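Local structure of iron-regulated ABC transporter siderophore-binding protein SirA (Staphylococcus aureus subsp. aureus, 3MWF) at residues T210-E213 against S214-L217. The protein binds the iron-carrying siderophore staphyloferrin B and probably delivers it, from the cell surface, to an ABC transporter. Residues are numbered along the deposited sequence; the frame is centred on the assembly and turned at random.
Sequences TSKE and SIPL
Ile215 folds back over the carbonyl of Lys212, which is the tightly packed side of this turn. Its backbone N donates to Lys212 O at 3.0 Å, nearly straight (162°), while CG1 lies 3.3 Å from the same oxygen. With CG1 beside its own backbone N (chi1 -78°), the side chain runs back along the preceding turn and CD1 reaches Lys212 CB at 3.9 Å. Beyond the two segments, Ile215 is buried against Trp245 of helix 236-246 and Leu254, and the Lys212 ammonium makes a cation-pi contact with Trp245. A second i+3 bond, Ser214 N to Ser211 O at 2.9 Å, precedes this one, and together they wind the chain into a 3-10 turn in the connection from strand 206-209 to strand 222-227 of the siderophore-binding protein. Ser214 CB and OG pack beside that Ser211 carbonyl, OG 3.5 Å from Ser211 O and not hydrogen-bonded to it. At the start Ser211 OG accepts from Glu213 N (3.1 Å), forming an ST turn. The solvent side belongs to Glu213, whose carboxylate points away from 214-217. Pro216 is exposed too, yet its CD sits 3.3 Å from Glu213 O, a C-H group where an i+3 N-H would otherwise come.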
ATOM      1  N   THR A 210       2.868 -21.311   2.069  1.00 15.30           N
ATOM      2  CA  THR A 210       2.755 -22.082   3.301  1.00 16.60           C
ATOM      3  C   THR A 210       3.921 -23.048   3.436  1.00 17.43           C
ATOM      4  O   THR A 210       4.115 -23.623   4.508  1.00 18.14           O
ATOM      5  CB  THR A 210       1.412 -22.855   3.342  1.00 17.12           C
ATOM      6  OG1 THR A 210       1.333 -23.747   2.223  1.00 17.73           O
ATOM      7  CG2 THR A 210       0.232 -21.894   3.222  1.00 17.50           C
ATOM      8  N   SER A 211       4.682 -23.251   2.351  1.00 16.28           N
ATOM      9  CA  SER A 211       5.770 -24.231   2.349  1.00 16.37           C
ATOM     10  C   SER A 211       7.096 -23.603   1.950  1.00 16.83           C
ATOM     11  O   SER A 211       7.146 -22.858   0.985  1.00 15.52           O
ATOM     12  CB  SER A 211       5.458 -25.364   1.381  1.00 17.78           C
ATOM     13  OG  SER A 211       6.543 -26.290   1.299  1.00 20.13           O
ATOM     14  N   LYS A 212       8.158 -23.926   2.691  1.00 16.77           N
ATOM     15  CA  LYS A 212       9.501 -23.463   2.334  1.00 18.25           C
ATOM     16  C   LYS A 212       9.923 -23.966   0.964  1.00 18.08           C
ATOM     17  O   LYS A 212      10.776 -23.365   0.313  1.00 17.89           O
ATOM     18  CB  LYS A 212      10.530 -23.885   3.391  1.00 18.64           C
ATOM     19  CG  LYS A 212      10.235 -23.310   4.769  1.00 22.58           C
ATOM     20  CD  LYS A 212      11.349 -23.695   5.731  1.00 27.90           C
ATOM     21  CE  LYS A 212      10.886 -23.646   7.165  1.00 32.34           C
ATOM     22  NZ  LYS A 212       9.737 -24.580   7.406  1.00 34.02           N
ATOM     23  N   GLU A 213       9.317 -25.062   0.521  1.00 18.88           N
ATOM     24  CA  GLU A 213       9.542 -25.564  -0.832  1.00 20.14           C
ATOM     25  C   GLU A 213       9.186 -24.542  -1.910  1.00 18.71           C
ATOM     26  O   GLU A 213       9.666 -24.642  -3.038  1.00 18.26           O
ATOM     27  CB  GLU A 213       8.755 -26.856  -1.081  1.00 20.93           C
ATOM     28  CG  GLU A 213       9.334 -28.083  -0.406  1.00 27.75           C
ATOM     29  CD  GLU A 213       9.064 -29.353  -1.200  1.00 34.67           C
ATOM     30  OE1 GLU A 213       9.434 -30.435  -0.700  1.00 38.07           O
ATOM     31  OE2 GLU A 213       8.500 -29.275  -2.331  1.00 39.26           O
ATOM     32  N   SER A 214       8.345 -23.565  -1.567  1.00 16.90           N
ATOM     33  CA  SER A 214       7.956 -22.514  -2.529  1.00 15.86           C
ATOM     34  C   SER A 214       8.934 -21.341  -2.592  1.00 14.51           C
ATOM     35  O   SER A 214       8.775 -20.437  -3.387  1.00 14.22           O
ATOM     36  CB  SER A 214       6.541 -22.010  -2.240  1.00 16.79           C
ATOM     37  OG  SER A 214       5.652 -23.121  -2.218  1.00 17.65           O
ATOM     38  N   ILE A 215       9.950 -21.363  -1.736  1.00 13.47           N
ATOM     39  CA  ILE A 215      10.914 -20.261  -1.693  1.00 12.44           C
ATOM     40  C   ILE A 215      11.494 -19.875  -3.075  1.00 12.67           C
ATOM     41  O   ILE A 215      11.664 -18.683  -3.356  1.00 12.19           O
ATOM     42  CB  ILE A 215      11.994 -20.517  -0.626  1.00 12.42           C
ATOM     43  CG1 ILE A 215      11.392 -20.196   0.757  1.00 13.63           C
ATOM     44  CG2 ILE A 215      13.243 -19.672  -0.909  1.00 12.72           C
ATOM     45  CD1 ILE A 215      12.236 -20.714   1.941  1.00 12.23           C
ATOM     46  N   PRO A 216      11.751 -20.855  -3.968  1.00 14.11           N
ATOM     47  CA  PRO A 216      12.246 -20.437  -5.283  1.00 13.73           C
ATOM     48  C   PRO A 216      11.407 -19.420  -6.051  1.00 13.27           C
ATOM     49  O   PRO A 216      11.945 -18.726  -6.907  1.00 13.69           O
ATOM     50  CB  PRO A 216      12.343 -21.771  -6.042  1.00 14.91           C
ATOM     51  CG  PRO A 216      12.746 -22.732  -4.949  1.00 15.39           C
ATOM     52  CD  PRO A 216      11.868 -22.317  -3.790  1.00 14.00           C
ATOM     53  N   LEU A 217      10.098 -19.343  -5.771  1.00 12.93           N
ATOM     54  CA  LEU A 217       9.244 -18.349  -6.394  1.00 12.24           C
ATOM     55  C   LEU A 217       9.690 -16.908  -6.077  1.00 11.14           C
ATOM     56  O   LEU A 217       9.362 -15.976  -6.826  1.00 12.69           O
ATOM     57  CB  LEU A 217       7.761 -18.589  -6.020  1.00 11.70           C
ATOM     58  CG  LEU A 217       6.666 -17.791  -6.742  1.00 12.14           C
ATOM     59  CD1 LEU A 217       6.715 -18.057  -8.258  1.00 11.52           C
ATOM     60  CD2 LEU A 217       5.253 -18.132  -6.177  1.00 11.84           C
TER